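Local coordinates for flagellar basal body protein (Helicobacter pylori, PDB 5NPY) that probably forms part of the flagellar hook, the curved segment that joins the rod of the basal body to the filament, at residues A242-V250 / D261-A269; K353-V361 / L372-T380. All coordinates share one frame; numbering follows the deposited sequence.

Contact 1: residues A242-V250 / D261-A269; sequences AITNRKLNV and DFVFTYGDA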
# COMPACT_ATOMS: atom_id res chain seq x y z
N ALA A 242 -10.92 -16.14 26.49
CA ALA A 242 -11.03 -17.58 26.65
C ALA A 242 -9.67 -18.24 26.87
O ALA A 242 -9.59 -19.28 27.52
CB ALA A 242 -11.68 -18.20 25.41
N ILE A 243 -8.61 -17.64 26.33
CA ILE A 243 -7.30 -18.28 26.37
C ILE A 243 -6.85 -18.49 27.80
O ILE A 243 -6.33 -19.56 28.15
CB ILE A 243 -6.28 -17.45 25.57
CG1 ILE A 243 -6.62 -17.50 24.09
CG2 ILE A 243 -4.86 -17.99 25.80
CD1 ILE A 243 -6.41 -18.85 23.51
N THR A 244 -7.03 -17.50 28.66
CA THR A 244 -6.55 -17.70 30.01
C THR A 244 -7.64 -18.14 30.99
O THR A 244 -7.30 -18.58 32.09
CB THR A 244 -5.83 -16.43 30.51
OG1 THR A 244 -6.53 -15.27 30.07
CG2 THR A 244 -4.44 -16.39 29.93
N ASN A 245 -8.93 -18.11 30.61
CA ASN A 245 -10.02 -18.68 31.42
C ASN A 245 -10.82 -19.67 30.56
O ASN A 245 -11.90 -19.34 30.08
CB ASN A 245 -10.93 -17.59 31.98
CG ASN A 245 -10.16 -16.52 32.72
OD1 ASN A 245 -9.55 -16.78 33.76
ND2 ASN A 245 -10.20 -15.30 32.20
N ARG A 246 -10.30 -20.90 30.44
CA ARG A 246 -10.81 -21.91 29.52
C ARG A 246 -12.02 -22.68 30.05
O ARG A 246 -12.76 -23.26 29.24
CB ARG A 246 -9.70 -22.91 29.16
CG ARG A 246 -8.39 -22.23 28.66
CD ARG A 246 -7.33 -23.23 28.23
NE ARG A 246 -6.21 -22.57 27.56
CZ ARG A 246 -6.17 -22.43 26.24
NH1 ARG A 246 -7.20 -22.89 25.51
NH2 ARG A 246 -5.13 -21.81 25.69
N LYS A 247 -12.24 -22.73 31.37
CA LYS A 247 -13.21 -23.65 31.95
C LYS A 247 -14.59 -23.03 32.03
O LYS A 247 -14.76 -21.89 32.49
CB LYS A 247 -12.76 -24.08 33.35
CG LYS A 247 -11.48 -24.89 33.40
CD LYS A 247 -11.65 -26.25 32.73
CE LYS A 247 -10.43 -27.14 32.95
NZ LYS A 247 -9.87 -27.67 31.66
N LEU A 248 -15.59 -23.80 31.59
CA LEU A 248 -17.00 -23.48 31.75
C LEU A 248 -17.65 -24.63 32.49
O LEU A 248 -17.70 -25.75 31.97
CB LEU A 248 -17.69 -23.29 30.40
CG LEU A 248 -17.83 -21.92 29.75
CD1 LEU A 248 -18.50 -22.09 28.39
CD2 LEU A 248 -18.66 -20.99 30.58
N ASN A 249 -18.16 -24.37 33.70
CA ASN A 249 -18.87 -25.37 34.48
C ASN A 249 -20.37 -25.19 34.30
O ASN A 249 -20.91 -24.11 34.58
CB ASN A 249 -18.51 -25.26 35.96
CG ASN A 249 -17.05 -24.98 36.18
OD1 ASN A 249 -16.63 -23.83 36.20
ND2 ASN A 249 -16.26 -26.04 36.34
N VAL A 250 -21.04 -26.24 33.83
CA VAL A 250 -22.47 -26.22 33.61
C VAL A 250 -23.08 -27.39 34.37
O VAL A 250 -22.52 -28.49 34.40
CB VAL A 250 -22.80 -26.30 32.10
CG1 VAL A 250 -22.01 -27.41 31.45
CG2 VAL A 250 -24.31 -26.45 31.87
N ASP A 261 -23.23 -32.38 36.90
CA ASP A 261 -22.20 -31.42 36.52
C ASP A 261 -21.52 -31.81 35.21
O ASP A 261 -21.39 -32.99 34.88
CB ASP A 261 -21.13 -31.30 37.61
CG ASP A 261 -21.69 -30.86 38.95
OD1 ASP A 261 -21.17 -31.35 39.97
OD2 ASP A 261 -22.63 -30.03 38.99
N PHE A 262 -21.07 -30.79 34.47
CA PHE A 262 -20.30 -30.93 33.23
C PHE A 262 -19.23 -29.85 33.17
O PHE A 262 -19.45 -28.72 33.61
CB PHE A 262 -21.17 -30.77 31.97
CG PHE A 262 -22.34 -31.69 31.91
CD1 PHE A 262 -22.25 -32.91 31.26
CD2 PHE A 262 -23.55 -31.31 32.47
CE1 PHE A 262 -23.34 -33.75 31.20
CE2 PHE A 262 -24.64 -32.15 32.41
CZ PHE A 262 -24.53 -33.37 31.77
N VAL A 263 -18.09 -30.19 32.59
CA VAL A 263 -17.03 -29.22 32.35
C VAL A 263 -16.76 -29.17 30.85
O VAL A 263 -16.45 -30.19 30.23
CB VAL A 263 -15.75 -29.55 33.12
CG1 VAL A 263 -14.66 -28.54 32.76
CG2 VAL A 263 -16.02 -29.51 34.62
N PHE A 264 -16.89 -27.97 30.28
CA PHE A 264 -16.42 -27.67 28.94
C PHE A 264 -15.16 -26.82 29.06
O PHE A 264 -15.01 -26.04 30.02
CB PHE A 264 -17.48 -26.91 28.14
CG PHE A 264 -18.83 -27.56 28.12
CD1 PHE A 264 -18.98 -28.91 28.41
CD2 PHE A 264 -19.95 -26.83 27.79
CE1 PHE A 264 -20.23 -29.51 28.38
CE2 PHE A 264 -21.22 -27.43 27.74
CZ PHE A 264 -21.36 -28.77 28.03
N THR A 265 -14.25 -26.97 28.10
CA THR A 265 -12.95 -26.31 28.14
C THR A 265 -12.63 -25.69 26.78
O THR A 265 -12.74 -26.35 25.75
CB THR A 265 -11.83 -27.30 28.51
OG1 THR A 265 -12.04 -27.82 29.83
CG2 THR A 265 -10.47 -26.64 28.42
N TYR A 266 -12.20 -24.43 26.80
CA TYR A 266 -11.82 -23.77 25.56
C TYR A 266 -10.51 -24.34 25.03
O TYR A 266 -9.54 -24.48 25.78
CB TYR A 266 -11.69 -22.26 25.76
CG TYR A 266 -11.28 -21.53 24.50
CD1 TYR A 266 -9.93 -21.23 24.25
CD2 TYR A 266 -12.23 -21.15 23.54
CE1 TYR A 266 -9.54 -20.58 23.07
CE2 TYR A 266 -11.84 -20.48 22.36
CZ TYR A 266 -10.50 -20.20 22.15
OH TYR A 266 -10.12 -19.55 21.01
N GLY A 267 -10.50 -24.63 23.74
CA GLY A 267 -9.33 -25.17 23.08
C GLY A 267 -9.71 -25.87 21.79
O GLY A 267 -10.88 -25.90 21.40
N ASP A 268 -8.69 -26.41 21.13
CA ASP A 268 -8.86 -27.17 19.89
C ASP A 268 -10.03 -28.15 20.02
O ASP A 268 -9.98 -29.07 20.84
CB ASP A 268 -7.56 -27.91 19.54
CG ASP A 268 -7.59 -28.61 18.15
OD1 ASP A 268 -6.52 -28.72 17.52
OD2 ASP A 268 -8.67 -29.04 17.70
N ALA A 269 -11.10 -27.94 19.24
CA ALA A 269 -12.30 -28.77 19.37
C ALA A 269 -12.03 -30.26 19.15
O ALA A 269 -12.83 -31.09 19.60
CB ALA A 269 -13.40 -28.29 18.41
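V250 sends CG1 over one face of the F264 ring, 4.0 Å from its centroid and offset toward the rim, and the same methyl presses on F262 CB at 3.5 Å. It gets there because CG1 sits between the backbone N and the carbonyl carbon (chi1 49°). L248 follows on this face of the sheet, where F264 packs on L285 and K289 of helix 279-289 and F262 on K289, while L324 touches V250. At the other end of the pairing A242 CB lies over the centre of the Y266 ring, 3.5 Å from its centroid, a CH-pi contact; I243 CD1 meets the edge of that ring at CE1. Strands 247-252 and 260-266 form an antiparallel beta hairpin within a mixed five-stranded sheet. L248 with F264 and V250 with F262 are its hydrogen-bonded pairs. On the opposite face K247, bent at chi2 and chi4, rests CD on V263 CG1 at 3.8 Å and donates a hydrogen bond from NZ to T265 OG1 at 2.8 Å. Where the strands part, R246 O takes the N-H of Y266, and R246 NH1 returns a bond of 2.8 Å to Y266 O, which lies almost in the guanidinium plane although the donor stands above the carbonyl plane. NH2 of R246 forms a salt bridge with D384, and the Y266 hydroxyl is bonded to D228 and K277.

Contact 2: residues K353-V361 / L372-T380; sequences KIPYYSTEV and LLQSEYYMT. With 144 (tris-hydroxymethyl-methyl-ammonium), chain B.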
# COMPACT_ATOMS: atom_id res chain seq x y z
N LYS A 353 -19.39 -7.81 21.03
CA LYS A 353 -18.61 -7.03 20.07
C LYS A 353 -17.51 -7.90 19.47
O LYS A 353 -17.12 -8.93 20.02
CB LYS A 353 -17.98 -5.79 20.71
CG LYS A 353 -18.97 -4.74 21.19
CD LYS A 353 -18.27 -3.48 21.68
CE LYS A 353 -19.27 -2.48 22.20
NZ LYS A 353 -18.63 -1.54 23.14
N ILE A 354 -16.98 -7.42 18.34
CA ILE A 354 -16.01 -8.14 17.53
C ILE A 354 -14.82 -7.23 17.25
O ILE A 354 -15.00 -6.03 17.00
CB ILE A 354 -16.66 -8.63 16.22
CG1 ILE A 354 -15.75 -9.62 15.46
CG2 ILE A 354 -17.08 -7.43 15.33
CD1 ILE A 354 -16.46 -10.30 14.27
N PRO A 355 -13.59 -7.73 17.30
CA PRO A 355 -12.43 -6.88 16.97
C PRO A 355 -12.48 -6.41 15.52
O PRO A 355 -12.88 -7.15 14.61
CB PRO A 355 -11.22 -7.79 17.26
CG PRO A 355 -11.75 -8.83 18.26
CD PRO A 355 -13.21 -9.05 17.85
N TYR A 356 -12.06 -5.17 15.30
CA TYR A 356 -12.43 -4.41 14.12
C TYR A 356 -11.25 -3.56 13.67
O TYR A 356 -10.37 -3.23 14.47
CB TYR A 356 -13.66 -3.51 14.39
CG TYR A 356 -14.08 -2.65 13.22
CD1 TYR A 356 -13.76 -1.30 13.15
CD2 TYR A 356 -14.81 -3.20 12.16
CE1 TYR A 356 -14.17 -0.51 12.07
CE2 TYR A 356 -15.20 -2.44 11.09
CZ TYR A 356 -14.90 -1.11 11.04
OH TYR A 356 -15.33 -0.39 9.95
N TYR A 357 -11.22 -3.23 12.38
CA TYR A 357 -10.35 -2.17 11.88
C TYR A 357 -10.86 -1.74 10.51
O TYR A 357 -11.72 -2.39 9.91
CB TYR A 357 -8.88 -2.60 11.82
CG TYR A 357 -7.91 -1.42 11.69
CD1 TYR A 357 -8.00 -0.34 12.56
CD2 TYR A 357 -6.95 -1.38 10.68
CE1 TYR A 357 -7.14 0.75 12.45
CE2 TYR A 357 -6.08 -0.30 10.55
CZ TYR A 357 -6.19 0.77 11.45
OH TYR A 357 -5.36 1.86 11.38
N SER A 358 -10.33 -0.61 10.02
CA SER A 358 -10.69 -0.08 8.71
C SER A 358 -9.51 0.70 8.15
O SER A 358 -8.78 1.35 8.89
CB SER A 358 -11.93 0.81 8.77
OG SER A 358 -11.70 1.89 9.64
N THR A 359 -9.30 0.59 6.84
CA THR A 359 -8.24 1.30 6.15
C THR A 359 -8.84 1.96 4.93
O THR A 359 -9.98 1.68 4.55
CB THR A 359 -7.09 0.36 5.73
OG1 THR A 359 -7.56 -0.54 4.71
CG2 THR A 359 -6.57 -0.42 6.97
N GLU A 360 -8.07 2.85 4.30
CA GLU A 360 -8.58 3.65 3.20
C GLU A 360 -7.39 4.19 2.42
O GLU A 360 -6.45 4.70 3.02
CB GLU A 360 -9.48 4.78 3.72
CG GLU A 360 -10.12 5.67 2.67
CD GLU A 360 -10.83 6.89 3.29
OE1 GLU A 360 -12.00 6.75 3.74
OE2 GLU A 360 -10.22 7.98 3.34
N VAL A 361 -7.43 4.02 1.10
CA VAL A 361 -6.35 4.40 0.18
C VAL A 361 -6.94 5.33 -0.88
O VAL A 361 -8.04 5.09 -1.39
CB VAL A 361 -5.73 3.15 -0.48
CG1 VAL A 361 -4.67 3.51 -1.50
CG2 VAL A 361 -5.16 2.19 0.59
N LEU A 372 -11.98 6.35 -3.13
CA LEU A 372 -11.49 5.90 -1.84
C LEU A 372 -11.63 4.38 -1.73
O LEU A 372 -12.74 3.85 -1.63
CB LEU A 372 -12.24 6.61 -0.71
CG LEU A 372 -12.09 8.14 -0.60
CD1 LEU A 372 -13.05 8.65 0.48
CD2 LEU A 372 -10.65 8.60 -0.30
N LEU A 373 -10.50 3.67 -1.73
CA LEU A 373 -10.50 2.21 -1.63
C LEU A 373 -10.57 1.86 -0.14
O LEU A 373 -9.59 1.99 0.60
CB LEU A 373 -9.29 1.62 -2.33
CG LEU A 373 -9.05 0.09 -2.25
CD1 LEU A 373 -10.34 -0.65 -2.32
CD2 LEU A 373 -8.16 -0.44 -3.33
N GLN A 374 -11.75 1.43 0.32
CA GLN A 374 -11.97 1.20 1.74
C GLN A 374 -12.00 -0.29 2.05
O GLN A 374 -12.36 -1.12 1.21
CB GLN A 374 -13.26 1.87 2.22
CG GLN A 374 -13.17 3.39 2.12
CD GLN A 374 -14.30 4.13 2.80
OE1 GLN A 374 -15.21 3.53 3.36
NE2 GLN A 374 -14.24 5.46 2.74
N SER A 375 -11.55 -0.61 3.27
CA SER A 375 -11.52 -1.97 3.78
C SER A 375 -11.95 -1.93 5.23
O SER A 375 -11.44 -1.11 5.99
CB SER A 375 -10.13 -2.60 3.71
OG SER A 375 -9.82 -3.00 2.40
N GLU A 376 -12.85 -2.82 5.59
CA GLU A 376 -13.23 -3.05 6.98
C GLU A 376 -12.91 -4.49 7.36
O GLU A 376 -13.16 -5.42 6.59
CB GLU A 376 -14.70 -2.77 7.16
CG GLU A 376 -15.18 -1.48 6.53
CD GLU A 376 -16.62 -1.22 6.92
OE1 GLU A 376 -17.51 -1.33 6.06
OE2 GLU A 376 -16.86 -1.01 8.13
N TYR A 377 -12.37 -4.67 8.57
CA TYR A 377 -11.79 -5.93 9.03
C TYR A 377 -12.54 -6.41 10.27
O TYR A 377 -12.76 -5.63 11.21
CB TYR A 377 -10.29 -5.75 9.36
CG TYR A 377 -9.44 -5.09 8.26
CD1 TYR A 377 -8.46 -5.82 7.57
CD2 TYR A 377 -9.60 -3.73 7.93
CE1 TYR A 377 -7.68 -5.23 6.56
CE2 TYR A 377 -8.81 -3.14 6.95
CZ TYR A 377 -7.86 -3.90 6.25
OH TYR A 377 -7.08 -3.32 5.26
N TYR A 378 -12.92 -7.68 10.27
CA TYR A 378 -13.61 -8.30 11.39
C TYR A 378 -12.83 -9.55 11.76
O TYR A 378 -12.60 -10.40 10.89
CB TYR A 378 -15.05 -8.64 11.04
CG TYR A 378 -15.84 -7.50 10.42
CD1 TYR A 378 -15.96 -7.37 9.03
CD2 TYR A 378 -16.48 -6.57 11.20
CE1 TYR A 378 -16.68 -6.33 8.46
CE2 TYR A 378 -17.19 -5.53 10.65
CZ TYR A 378 -17.29 -5.41 9.28
OH TYR A 378 -17.99 -4.37 8.74
N MET A 379 -12.44 -9.68 13.03
CA MET A 379 -11.64 -10.83 13.48
C MET A 379 -12.52 -12.03 13.76
O MET A 379 -13.53 -11.93 14.47
CB MET A 379 -10.83 -10.52 14.72
CG MET A 379 -9.77 -11.58 15.02
SD MET A 379 -8.67 -10.96 16.34
CE MET A 379 -9.32 -11.81 17.75
N THR A 380 -12.12 -13.18 13.25
CA THR A 380 -12.96 -14.36 13.29
C THR A 380 -12.34 -15.52 14.04
O THR A 380 -13.08 -16.41 14.49
CB THR A 380 -13.30 -14.84 11.86
OG1 THR A 380 -12.07 -15.11 11.15
CG2 THR A 380 -14.09 -13.77 11.10
C1 144 B . -12.82 -20.04 8.61
N 144 B . -13.11 -18.76 9.27
C2 144 B . -14.30 -18.90 10.11
O2 144 B . -15.51 -18.83 9.39
C3 144 B . -13.34 -17.72 8.28
O3 144 B . -13.18 -16.44 8.85
C4 144 B . -12.02 -18.30 10.15
O4 144 B . -10.89 -19.12 10.32
O HOH W 1 -8.05 0.29 2.29
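Y356 runs past Y377 and Y378 to E376 on the paired strand, its CG anti to the backbone N (chi1 178°). CB and CG pass near Y377 O; CD2 comes within 3.3 Å of that oxygen and also touches Y378 CE2, at 3.7 Å. CE2 touches both Y378 CE2 and E376 OE2, CZ nears the same carboxylate oxygen, and the hydroxyl ends in a very short bond, 2.5 Å from Y356 OH to E376 OE2. That oxygen lies in the plane of the ring, at its edge, while the carboxylate itself is turned almost perpendicular, at 88°. The other oxygen, E376 OE1, is bonded to Y403, so the acid spans two tyrosines. The Y356 and Y378 side chains run side by side in the same direction, their rings oblique, planes at 54°, and Y378 also meets F211. Strands 346-364 and 370-381 make this antiparallel beta hairpin, inside a larger antiparallel sheet that continues through strand 396-406. Y357 with Y377, T359 with S375 and V361 with L373 are hydrogen-bonded pairs. On their face Y377 crosses T359 at about a right angle: Y377 CE2 packs on T359 CG2, and T359 OG1 and Y377 OH are hydrogen-bonded at 2.9 Å. A water links T359 OG1 to L373 O. Toward the opposite end P355 CB meets M379 CB, and beyond it T380 OG1 donates to O3 of the bound tris-hydroxymethyl-methyl-ammonium at 2.9 Å.

Overall arrangement
Contacts 1 and 2 are two antiparallel hairpins in series along the chain, with both strands of contact 1 preceding those of contact 2. They belong to different sheets; their centres are 30 Å apart, and their nearest atoms, about 8 Å apart, do not touch. The centre of contact 2 is about 15 Å, that of contact 1 about 41 Å, from the centre of the elongated chain. Only contact 2 of the two supplies a residue to the pocket of the bound tris-hydroxymethyl-methyl-ammonium, T380, which joins N226, N381, R393, T397, E399 and I420 there; the Y266 side chain of contact 1 stays about 11 Å from the ligand.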